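Beta 1-3 glucanase (Clostridium beijerinckii NCIMB 8052, PDB 5H4E) probably hydrolyses beta-1,3-glucans, as a glycoside hydrolase family 64 (GH64) beta-1,3-glucanase domain. Local coordinates at residues T1-S6 / Q84-I89; N73-F78 / L105-N110; L271-K276 / K297-Q302; N308-L313 / D327-Y332. All blocks are in the same frame, centred on the assembly; numbering follows the deposited sequence.

Contact 1. Residues T1-S6 / Q84-I89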
# COMPACT_ATOMS: atom_id res chain seq x y z
N THR A 1 -27.62 2.54 3.79
CA THR A 1 -26.78 3.74 3.78
C THR A 1 -26.32 4.15 5.18
O THR A 1 -27.14 4.35 6.08
CB THR A 1 -27.51 4.93 3.16
OG1 THR A 1 -27.76 4.66 1.78
CG2 THR A 1 -26.67 6.20 3.28
N PRO A 2 -25.00 4.29 5.36
CA PRO A 2 -24.46 4.80 6.62
C PRO A 2 -24.90 6.23 6.90
O PRO A 2 -25.34 6.93 5.97
CB PRO A 2 -22.93 4.71 6.41
CG PRO A 2 -22.73 4.46 4.98
CD PRO A 2 -23.95 3.79 4.46
N PRO A 3 -24.78 6.68 8.15
CA PRO A 3 -25.13 8.05 8.51
C PRO A 3 -24.24 9.05 7.79
O PRO A 3 -23.03 8.86 7.73
CB PRO A 3 -24.90 8.09 10.03
CG PRO A 3 -23.94 6.98 10.29
CD PRO A 3 -24.28 5.92 9.31
N LEU A 4 -24.84 10.10 7.25
CA LEU A 4 -24.10 11.08 6.49
C LEU A 4 -24.15 12.45 7.15
O LEU A 4 -25.09 12.78 7.87
CB LEU A 4 -24.63 11.16 5.06
CG LEU A 4 -24.74 9.77 4.42
CD1 LEU A 4 -25.56 9.82 3.15
CD2 LEU A 4 -23.34 9.20 4.14
N LYS A 5 -23.12 13.24 6.90
CA LYS A 5 -23.08 14.62 7.36
C LYS A 5 -22.77 15.48 6.17
O LYS A 5 -21.87 15.17 5.41
CB LYS A 5 -22.03 14.82 8.45
CG LYS A 5 -22.58 14.71 9.85
CD LYS A 5 -21.48 14.56 10.89
CE LYS A 5 -20.50 15.71 10.84
NZ LYS A 5 -19.72 15.76 12.11
N SER A 6 -23.52 16.56 6.00
CA SER A 6 -23.24 17.48 4.91
C SER A 6 -21.79 17.96 5.03
O SER A 6 -21.37 18.42 6.10
CB SER A 6 -24.21 18.65 4.91
OG SER A 6 -24.11 19.38 3.70
N GLN A 84 -18.62 3.24 18.05
CA GLN A 84 -19.04 3.89 16.81
C GLN A 84 -18.46 3.11 15.63
O GLN A 84 -17.25 2.94 15.54
CB GLN A 84 -18.59 5.35 16.77
CG GLN A 84 -19.12 6.12 15.55
CD GLN A 84 -18.90 7.62 15.67
OE1 GLN A 84 -19.35 8.26 16.62
NE2 GLN A 84 -18.19 8.19 14.70
N SER A 85 -19.33 2.62 14.76
CA SER A 85 -18.92 1.67 13.72
C SER A 85 -18.49 2.37 12.43
O SER A 85 -18.09 1.72 11.46
CB SER A 85 -20.06 0.70 13.41
OG SER A 85 -21.17 1.40 12.84
N TYR A 86 -18.59 3.69 12.43
CA TYR A 86 -18.31 4.48 11.24
C TYR A 86 -17.46 5.69 11.61
O TYR A 86 -17.45 6.13 12.76
CB TYR A 86 -19.62 4.94 10.58
CG TYR A 86 -20.50 5.70 11.56
CD1 TYR A 86 -21.40 5.02 12.37
CD2 TYR A 86 -20.38 7.08 11.71
CE1 TYR A 86 -22.19 5.71 13.30
CE2 TYR A 86 -21.16 7.78 12.64
CZ TYR A 86 -22.07 7.08 13.43
OH TYR A 86 -22.85 7.75 14.34
N ALA A 87 -16.76 6.22 10.61
CA ALA A 87 -15.99 7.45 10.75
C ALA A 87 -16.48 8.51 9.76
O ALA A 87 -16.93 8.18 8.65
CB ALA A 87 -14.52 7.17 10.53
N TYR A 88 -16.43 9.77 10.16
CA TYR A 88 -16.59 10.89 9.21
C TYR A 88 -15.23 11.42 8.84
O TYR A 88 -14.40 11.60 9.72
CB TYR A 88 -17.42 12.03 9.81
CG TYR A 88 -18.81 11.67 10.26
CD1 TYR A 88 -19.81 11.42 9.33
CD2 TYR A 88 -19.13 11.61 11.62
CE1 TYR A 88 -21.09 11.11 9.73
CE2 TYR A 88 -20.41 11.31 12.03
CZ TYR A 88 -21.39 11.06 11.08
OH TYR A 88 -22.66 10.75 11.46
N ILE A 89 -14.97 11.68 7.56
CA ILE A 89 -13.77 12.44 7.20
C ILE A 89 -14.12 13.69 6.43
O ILE A 89 -15.08 13.71 5.64
CB ILE A 89 -12.74 11.60 6.36
CG1 ILE A 89 -13.39 11.04 5.10
CG2 ILE A 89 -12.13 10.48 7.18
CD1 ILE A 89 -12.38 10.65 4.04
O HOH W 1 -25.15 11.86 10.43
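Y86 carries its CG between the backbone N and the carbonyl carbon (chi1 55°), whereas Y88 holds CG anti to its carbonyl carbon (chi1 -59°); the two residues alternate onto the same side of strand 86-92, and these torsions swing their rings onto P3 and K5 of the N-terminal segment. The strand is the outermost one of a five-stranded mixed sheet and pairs antiparallel with strand 9-16, into which residues 1-6 lead, so the N-terminal tail lies across tyrosines of the sheet edge without a direct hydrogen bond to them. The P3 ring sits on Y86 in a CH-pi contact: CG is 3.5 Å from the ring centroid of Y86 and almost on its normal. CG of Q84 covers the opposite face, so the ring lies between P3 and Q84, and the bond from Q84 NE2 to Y86 O (2.9 Å) holds the glutamine there. K5 lays its methylene chain over Y88, nearly perpendicular to it, with CD 3.5 Å from the centroid of Y88. Because the lysine chain bends at chi3 (57°), NZ also stays near the ring in an off-centre cation-pi contact, 4.6 Å from the Y88 centroid, while it donates to N46 O and has F8 as a further cation-pi partner. Y86 CD2 lies over the outer part of the other Y88 face. The phenol end is linked to the tail by solvent: one water donates to L4 O at 2.7 Å and lies 2.9 Å from Y88 OH.

Contact 2. Residues N73-F78 / L105-N110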
# COMPACT_ATOMS: atom_id res chain seq x y z
N ASN A 73 4.75 3.84 26.74
CA ASN A 73 3.38 4.36 26.61
C ASN A 73 3.08 4.79 25.18
O ASN A 73 3.93 5.38 24.51
CB ASN A 73 3.15 5.56 27.54
CG ASN A 73 3.07 5.17 29.01
OD1 ASN A 73 2.95 3.99 29.35
ND2 ASN A 73 3.10 6.17 29.88
N TYR A 74 1.86 4.54 24.71
CA TYR A 74 1.50 4.92 23.35
C TYR A 74 0.20 5.69 23.31
O TYR A 74 -0.65 5.51 24.17
CB TYR A 74 1.37 3.69 22.46
CG TYR A 74 2.61 2.82 22.44
CD1 TYR A 74 2.83 1.89 23.46
CD2 TYR A 74 3.54 2.91 21.41
CE1 TYR A 74 3.96 1.08 23.45
CE2 TYR A 74 4.66 2.11 21.40
CZ TYR A 74 4.87 1.20 22.43
OH TYR A 74 5.99 0.40 22.42
N SER A 75 0.04 6.53 22.29
CA SER A 75 -1.22 7.23 22.06
C SER A 75 -2.37 6.25 21.94
O SER A 75 -2.18 5.04 21.84
CB SER A 75 -1.14 8.07 20.80
OG SER A 75 -0.99 7.23 19.66
N ASN A 76 -3.59 6.78 21.96
CA ASN A 76 -4.74 5.91 21.84
C ASN A 76 -5.81 6.63 21.04
O ASN A 76 -6.72 7.26 21.59
CB ASN A 76 -5.27 5.49 23.20
CG ASN A 76 -6.32 4.41 23.11
OD1 ASN A 76 -6.62 3.91 22.02
ND2 ASN A 76 -6.90 4.03 24.25
N TYR A 77 -5.66 6.56 19.72
CA TYR A 77 -6.57 7.23 18.82
C TYR A 77 -7.68 6.29 18.36
O TYR A 77 -8.48 6.65 17.49
CB TYR A 77 -5.81 7.77 17.61
CG TYR A 77 -4.73 8.80 17.91
CD1 TYR A 77 -4.83 9.68 18.98
CD2 TYR A 77 -3.63 8.90 17.08
CE1 TYR A 77 -3.83 10.63 19.22
CE2 TYR A 77 -2.65 9.83 17.30
CZ TYR A 77 -2.75 10.69 18.37
OH TYR A 77 -1.74 11.61 18.55
N PHE A 78 -7.72 5.09 18.94
CA PHE A 78 -8.61 4.03 18.47
C PHE A 78 -9.98 4.06 19.11
O PHE A 78 -10.15 4.55 20.23
CB PHE A 78 -7.95 2.66 18.70
CG PHE A 78 -6.91 2.35 17.68
CD1 PHE A 78 -7.22 1.60 16.55
CD2 PHE A 78 -5.63 2.86 17.80
CE1 PHE A 78 -6.26 1.34 15.58
CE2 PHE A 78 -4.67 2.59 16.85
CZ PHE A 78 -4.99 1.83 15.73
N LEU A 105 -4.00 -1.01 17.96
CA LEU A 105 -2.58 -0.94 17.66
C LEU A 105 -1.90 0.00 18.63
O LEU A 105 -2.55 0.87 19.24
CB LEU A 105 -2.36 -0.48 16.21
CG LEU A 105 -2.94 -1.44 15.17
CD1 LEU A 105 -2.68 -0.93 13.77
CD2 LEU A 105 -2.28 -2.79 15.37
N TYR A 106 -0.59 -0.18 18.81
CA TYR A 106 0.21 0.73 19.61
C TYR A 106 0.95 1.73 18.72
O TYR A 106 1.97 1.39 18.11
CB TYR A 106 1.23 -0.03 20.45
CG TYR A 106 0.65 -1.05 21.40
CD1 TYR A 106 0.23 -0.68 22.68
CD2 TYR A 106 0.56 -2.38 21.04
CE1 TYR A 106 -0.29 -1.61 23.56
CE2 TYR A 106 0.05 -3.33 21.91
CZ TYR A 106 -0.37 -2.94 23.17
OH TYR A 106 -0.88 -3.88 24.03
N ILE A 107 0.42 2.95 18.64
CA ILE A 107 1.01 3.98 17.80
C ILE A 107 1.77 5.02 18.64
O ILE A 107 1.17 5.71 19.46
CB ILE A 107 -0.07 4.68 16.95
CG1 ILE A 107 -0.69 3.68 15.96
CG2 ILE A 107 0.50 5.90 16.26
CD1 ILE A 107 -1.84 4.25 15.14
N LYS A 108 3.08 5.11 18.42
CA LYS A 108 3.94 6.07 19.13
C LYS A 108 4.01 7.43 18.41
O LYS A 108 4.50 7.50 17.28
CB LYS A 108 5.35 5.50 19.28
CG LYS A 108 6.31 6.32 20.15
CD LYS A 108 5.97 6.16 21.62
CE LYS A 108 7.14 6.56 22.52
NZ LYS A 108 6.88 6.13 23.94
N VAL A 109 3.54 8.49 19.06
CA VAL A 109 3.68 9.83 18.48
C VAL A 109 5.10 10.33 18.75
O VAL A 109 5.66 10.08 19.82
CB VAL A 109 2.65 10.84 19.05
CG1 VAL A 109 2.79 12.20 18.36
CG2 VAL A 109 1.23 10.31 18.90
N ASN A 110 5.68 11.04 17.79
CA ASN A 110 7.08 11.44 17.89
C ASN A 110 7.38 12.80 17.25
O ASN A 110 6.50 13.65 17.14
CB ASN A 110 7.96 10.37 17.24
CG ASN A 110 7.59 10.09 15.80
OD1 ASN A 110 7.17 10.97 15.06
ND2 ASN A 110 7.75 8.83 15.39
O HOH W 2 -1.98 3.51 19.59
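The Y74 ring receives Y106 CB over the centre of one face, a CH-pi contact with CB 3.8 Å from the ring centroid, and has K108 N at its edge, in the ring plane. The two tyrosine rings themselves are inclined at 58°, an oblique pair. The F78 ring has L105 N over the outer part of one face, while its CZ touches L105 CB at 3.5 Å and I107 CD1 reaches CE2 obliquely. Y77 meets V109 CG2 through its hydroxyl end, and that hydroxyl is bonded to D56. These side chains pack the end of strand 70-74, and the loop leaving it, against the start of strand 108-111 and the residues leading into it; each strand belongs to its own two-stranded antiparallel hairpin, so the contact joins two small sheets.

Polar links run through the same interface. S75 OG, set between its backbone N and carbonyl carbon (chi1 65°), donates to I107 O at 2.6 Å, tilted 29° from the carbonyl plane; S75 N adds a weak bond to the same oxygen. K108 bends at chi2 and brings NZ to N73 O, 3.1 Å away and in the carbonyl plane. A water donates to S75 O and L105 O and accepts from I107 N. Main-chain oxygens and an N-H at this junction are thus met by a hydroxyl, an ammonium group and a water, while L105 N, buried against F78, has no partner in the model.

Contact 3. Residues L271-K276 / K297-Q302; sequences LYIHGK and KAIKAQ
Strand 271-273 is the outermost strand of a four-stranded antiparallel sheet, and helix 294-309 packs beside it, the two short axes 8.6 Å apart at closest approach and inclined at 41°. L271 and I299 meet nearly perpendicular, the I299 methyl CD1 resting against L271 CB at 3.9 Å and also near the leucine CD1. I273 and K300 run antiparallel alongside each other, I273 CG1 lying 3.9 Å from K300 CG, so that the aliphatic part of the lysine covers the isoleucine. A looser touch between I273 CD1 and I299 CG2 connects the two apolar pairs. The neighbouring strand 259-264 adds F262 against I299, and V303, one helical turn beyond I299, meets I273: the packing is that of a helix laid over the edge of a beta-sheet.

K300 keeps CG anti to its carbonyl carbon (chi1 -71°) and runs extended beyond it, which carries CE past I273 to 3.5 Å from Y272 O and sends the ammonium group beyond the apolar patch. There NZ lies among the carbonyls of D290 and G291 and two waters, more acceptors than its three N-H can serve one each, so some must be shared or alternate. One water donates to Y272 O, 2.7 Å from it; the other accepts from H274 N at 2.9 Å. No direct hydrogen bond joins residues 271-276 to 297-302; one turn before K300 in the same helix, E296 OE2 takes Y272 N.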
# COMPACT_ATOMS: atom_id res chain seq x y z
N LEU A 271 15.58 12.48 -19.96
CA LEU A 271 14.81 12.01 -18.81
C LEU A 271 15.48 10.76 -18.25
O LEU A 271 15.60 9.75 -18.94
CB LEU A 271 13.36 11.76 -19.22
CG LEU A 271 12.62 12.94 -19.83
CD1 LEU A 271 11.35 12.50 -20.51
CD2 LEU A 271 12.29 14.00 -18.77
N TYR A 272 15.91 10.83 -16.99
CA TYR A 272 16.80 9.82 -16.44
C TYR A 272 16.23 8.93 -15.33
O TYR A 272 15.59 9.42 -14.40
CB TYR A 272 18.06 10.48 -15.87
CG TYR A 272 19.05 10.91 -16.92
CD1 TYR A 272 20.21 10.19 -17.13
CD2 TYR A 272 18.82 12.03 -17.70
CE1 TYR A 272 21.12 10.56 -18.08
CE2 TYR A 272 19.72 12.41 -18.67
CZ TYR A 272 20.87 11.67 -18.85
OH TYR A 272 21.78 12.04 -19.81
N ILE A 273 16.50 7.63 -15.44
CA ILE A 273 16.63 6.80 -14.25
C ILE A 273 18.13 6.72 -13.98
O ILE A 273 18.89 6.19 -14.78
CB ILE A 273 16.03 5.39 -14.42
CG1 ILE A 273 14.58 5.44 -14.88
CG2 ILE A 273 16.13 4.62 -13.12
CD1 ILE A 273 13.96 4.07 -14.98
N HIS A 274 18.56 7.28 -12.85
CA HIS A 274 19.97 7.29 -12.51
C HIS A 274 20.44 6.01 -11.86
O HIS A 274 20.29 5.81 -10.66
CB HIS A 274 20.27 8.49 -11.61
CG HIS A 274 19.99 9.80 -12.27
ND1 HIS A 274 20.89 10.43 -13.10
CD2 HIS A 274 18.89 10.60 -12.25
CE1 HIS A 274 20.37 11.55 -13.55
NE2 HIS A 274 19.16 11.68 -13.05
N GLY A 275 21.02 5.12 -12.66
CA GLY A 275 21.56 3.88 -12.15
C GLY A 275 20.78 2.64 -12.54
O GLY A 275 19.74 2.71 -13.20
N LYS A 276 21.32 1.50 -12.12
CA LYS A 276 20.70 0.21 -12.34
C LYS A 276 20.11 -0.29 -11.02
O LYS A 276 20.81 -0.33 -10.00
CB LYS A 276 21.72 -0.78 -12.90
CG LYS A 276 21.20 -2.19 -13.01
CD LYS A 276 22.17 -3.09 -13.77
CE LYS A 276 23.43 -3.34 -12.99
NZ LYS A 276 24.35 -4.22 -13.77
N LYS A 297 9.20 10.66 -12.98
CA LYS A 297 8.40 9.94 -12.00
C LYS A 297 7.51 8.89 -12.68
O LYS A 297 7.51 7.71 -12.29
CB LYS A 297 7.55 10.92 -11.18
CG LYS A 297 8.33 11.63 -10.06
CD LYS A 297 7.45 12.61 -9.28
CE LYS A 297 8.05 12.97 -7.91
NZ LYS A 297 9.27 13.85 -7.95
N ALA A 298 6.80 9.30 -13.71
CA ALA A 298 5.93 8.39 -14.46
C ALA A 298 6.71 7.28 -15.16
O ALA A 298 6.25 6.14 -15.21
CB ALA A 298 5.12 9.16 -15.46
N ILE A 299 7.86 7.63 -15.72
CA ILE A 299 8.75 6.64 -16.34
C ILE A 299 9.24 5.63 -15.31
O ILE A 299 9.23 4.42 -15.56
CB ILE A 299 9.97 7.29 -17.01
CG1 ILE A 299 9.56 7.98 -18.31
CG2 ILE A 299 11.08 6.26 -17.24
CD1 ILE A 299 10.58 8.99 -18.80
N LYS A 300 9.68 6.11 -14.15
CA LYS A 300 10.15 5.22 -13.08
C LYS A 300 9.04 4.28 -12.62
O LYS A 300 9.29 3.11 -12.32
CB LYS A 300 10.69 6.05 -11.90
CG LYS A 300 12.01 6.74 -12.22
CD LYS A 300 12.47 7.68 -11.11
CE LYS A 300 13.63 8.52 -11.60
NZ LYS A 300 14.31 9.27 -10.49
N ALA A 301 7.80 4.78 -12.57
CA ALA A 301 6.66 3.97 -12.16
C ALA A 301 6.43 2.83 -13.15
O ALA A 301 6.21 1.67 -12.77
CB ALA A 301 5.41 4.84 -12.04
N GLN A 302 6.47 3.16 -14.43
CA GLN A 302 6.24 2.17 -15.47
C GLN A 302 7.35 1.12 -15.47
O GLN A 302 7.07 -0.07 -15.60
CB GLN A 302 6.15 2.84 -16.82
CG GLN A 302 4.95 3.72 -16.95
CD GLN A 302 3.75 2.97 -17.50
OE1 GLN A 302 3.86 1.78 -17.82
NE2 GLN A 302 2.62 3.65 -17.63
O HOH W 3 15.43 11.01 -12.22
O HOH W 4 16.81 7.89 -10.67

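Contact 4. Residues N308-L313 / D327-Y332; sequences NRHVML and DAPANY
N308 and H310 form the close-fitting part of this contact, through three short, nearly straight bonds. N308 lies beside N331: N331 N donates to N308 O at 2.8 Å, in the carbonyl plane, and N331 ND2 to N308 OD1 at 3.0 Å, with the amide planes 36° apart. H310, its CG anti to the backbone N (chi1 -164°), turns ND1 to P329 O, 2.8 Å away and in the ring plane, although the donor stands above the carbonyl plane. P329, after a cis peptide, places CD 3.8 Å from H310 CE1, and Y229 of helix 227-236 stacks on the imidazole. Further bonds fix both amides: N308 ND2 reaches V282 O and C304 O, and N331 OD1 accepts from A334 N. That last bond makes N331 the N-cap of helix 332-339, while H310, at positive phi, closes helix 294-309 in a Schellman motif. The end of one helix is thereby tied directly to the start of the next.

Toward D327 and A328, both exposed, the contact thins out. D327 O lies over one face of the H310 ring, 3.1 Å from ND1 but at too poor an angle to bond, and A328 O comes only to H310 CE1, at 3.4 Å.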
# COMPACT_ATOMS: atom_id res chain seq x y z
N ASN A 308 8.52 -5.80 -11.91
CA ASN A 308 7.73 -6.69 -11.06
C ASN A 308 6.85 -7.66 -11.85
O ASN A 308 6.66 -8.82 -11.44
CB ASN A 308 6.83 -5.88 -10.12
CG ASN A 308 7.60 -5.34 -8.95
OD1 ASN A 308 7.85 -6.05 -7.97
ND2 ASN A 308 8.02 -4.09 -9.05
N ARG A 309 6.34 -7.19 -12.99
CA ARG A 309 5.43 -7.98 -13.82
C ARG A 309 6.17 -8.82 -14.87
O ARG A 309 5.53 -9.59 -15.60
CB ARG A 309 4.43 -7.04 -14.51
CG ARG A 309 3.44 -6.37 -13.55
CD ARG A 309 2.73 -5.17 -14.19
NE ARG A 309 1.75 -4.58 -13.28
CZ ARG A 309 1.17 -3.39 -13.47
NH1 ARG A 309 1.48 -2.65 -14.53
NH2 ARG A 309 0.29 -2.94 -12.58
N HIS A 310 7.50 -8.70 -14.89
CA HIS A 310 8.38 -9.36 -15.87
C HIS A 310 7.91 -9.12 -17.31
O HIS A 310 7.64 -10.05 -18.05
CB HIS A 310 8.50 -10.87 -15.58
CG HIS A 310 9.66 -11.53 -16.28
ND1 HIS A 310 10.74 -12.05 -15.60
CD2 HIS A 310 9.89 -11.79 -17.59
CE1 HIS A 310 11.59 -12.59 -16.46
NE2 HIS A 310 11.10 -12.44 -17.67
N VAL A 311 7.82 -7.85 -17.71
CA VAL A 311 7.47 -7.50 -19.08
C VAL A 311 8.34 -6.36 -19.61
O VAL A 311 7.96 -5.69 -20.58
CB VAL A 311 5.97 -7.09 -19.21
CG1 VAL A 311 5.06 -8.32 -19.17
CG2 VAL A 311 5.58 -6.06 -18.13
N MET A 312 9.51 -6.16 -19.00
CA MET A 312 10.42 -5.09 -19.42
C MET A 312 10.81 -5.22 -20.90
O MET A 312 11.09 -4.22 -21.56
CB MET A 312 11.66 -5.07 -18.53
CG MET A 312 11.51 -4.16 -17.29
SD MET A 312 11.22 -2.43 -17.74
CE MET A 312 12.86 -1.89 -18.27
N LEU A 313 10.80 -6.44 -21.42
CA LEU A 313 11.15 -6.65 -22.83
C LEU A 313 9.94 -6.64 -23.76
O LEU A 313 10.08 -6.91 -24.95
CB LEU A 313 11.91 -7.98 -22.98
CG LEU A 313 13.21 -8.03 -22.17
CD1 LEU A 313 13.84 -9.41 -22.19
CD2 LEU A 313 14.19 -6.98 -22.67
N ASP A 327 7.00 -15.40 -16.52
CA ASP A 327 8.23 -16.12 -16.20
C ASP A 327 8.94 -15.47 -15.03
O ASP A 327 8.75 -14.29 -14.74
CB ASP A 327 9.16 -16.20 -17.41
CG ASP A 327 10.25 -17.27 -17.24
OD1 ASP A 327 10.16 -18.07 -16.28
OD2 ASP A 327 11.19 -17.31 -18.07
N ALA A 328 9.77 -16.27 -14.35
CA ALA A 328 10.57 -15.81 -13.23
C ALA A 328 11.84 -15.11 -13.72
O ALA A 328 12.37 -15.46 -14.77
CB ALA A 328 10.93 -17.00 -12.33
N PRO A 329 12.32 -14.11 -12.97
CA PRO A 329 11.77 -13.61 -11.71
C PRO A 329 10.58 -12.68 -11.93
O PRO A 329 10.59 -11.86 -12.84
CB PRO A 329 12.94 -12.85 -11.10
CG PRO A 329 13.65 -12.30 -12.28
CD PRO A 329 13.56 -13.39 -13.33
N ALA A 330 9.58 -12.79 -11.08
CA ALA A 330 8.47 -11.85 -11.09
C ALA A 330 7.95 -11.72 -9.67
O ALA A 330 8.32 -12.51 -8.81
CB ALA A 330 7.37 -12.33 -12.04
N ASN A 331 7.08 -10.75 -9.43
CA ASN A 331 6.55 -10.58 -8.08
C ASN A 331 5.36 -11.52 -7.87
O ASN A 331 4.20 -11.11 -7.98
CB ASN A 331 6.16 -9.12 -7.83
CG ASN A 331 5.99 -8.82 -6.36
OD1 ASN A 331 5.51 -9.66 -5.61
ND2 ASN A 331 6.40 -7.62 -5.93
N TYR A 332 5.65 -12.78 -7.58
CA TYR A 332 4.59 -13.78 -7.44
C TYR A 332 3.70 -13.56 -6.21
O TYR A 332 2.55 -13.99 -6.18
CB TYR A 332 5.21 -15.18 -7.43
CG TYR A 332 5.69 -15.56 -8.81
CD1 TYR A 332 4.78 -15.92 -9.81
CD2 TYR A 332 7.04 -15.51 -9.15
CE1 TYR A 332 5.19 -16.25 -11.08
CE2 TYR A 332 7.48 -15.86 -10.44
CZ TYR A 332 6.54 -16.22 -11.40
OH TYR A 332 6.93 -16.57 -12.67

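How the contacts relate
Along the chain, contacts 1 and 2 cross, their segments alternating, whereas contacts 3 and 4 follow in series. The first two, with centres about 24 Å apart, belong to the beta-rich part of the chain: contact 1 at the edge of the five-stranded mixed sheet, contact 2 between two hairpins. Contacts 3 and 4 lie on the opposite side of the chain's centre, about 37 to 42 Å from the first pair, centre to centre. They share helix 294-309: contact 3 sets its N-terminal half against the edge strand of a four-stranded sheet, and contact 4 joins its C-terminal end to helix 332-339. Their centres are about 17 Å apart, so this one helix links sheet packing to the following helix.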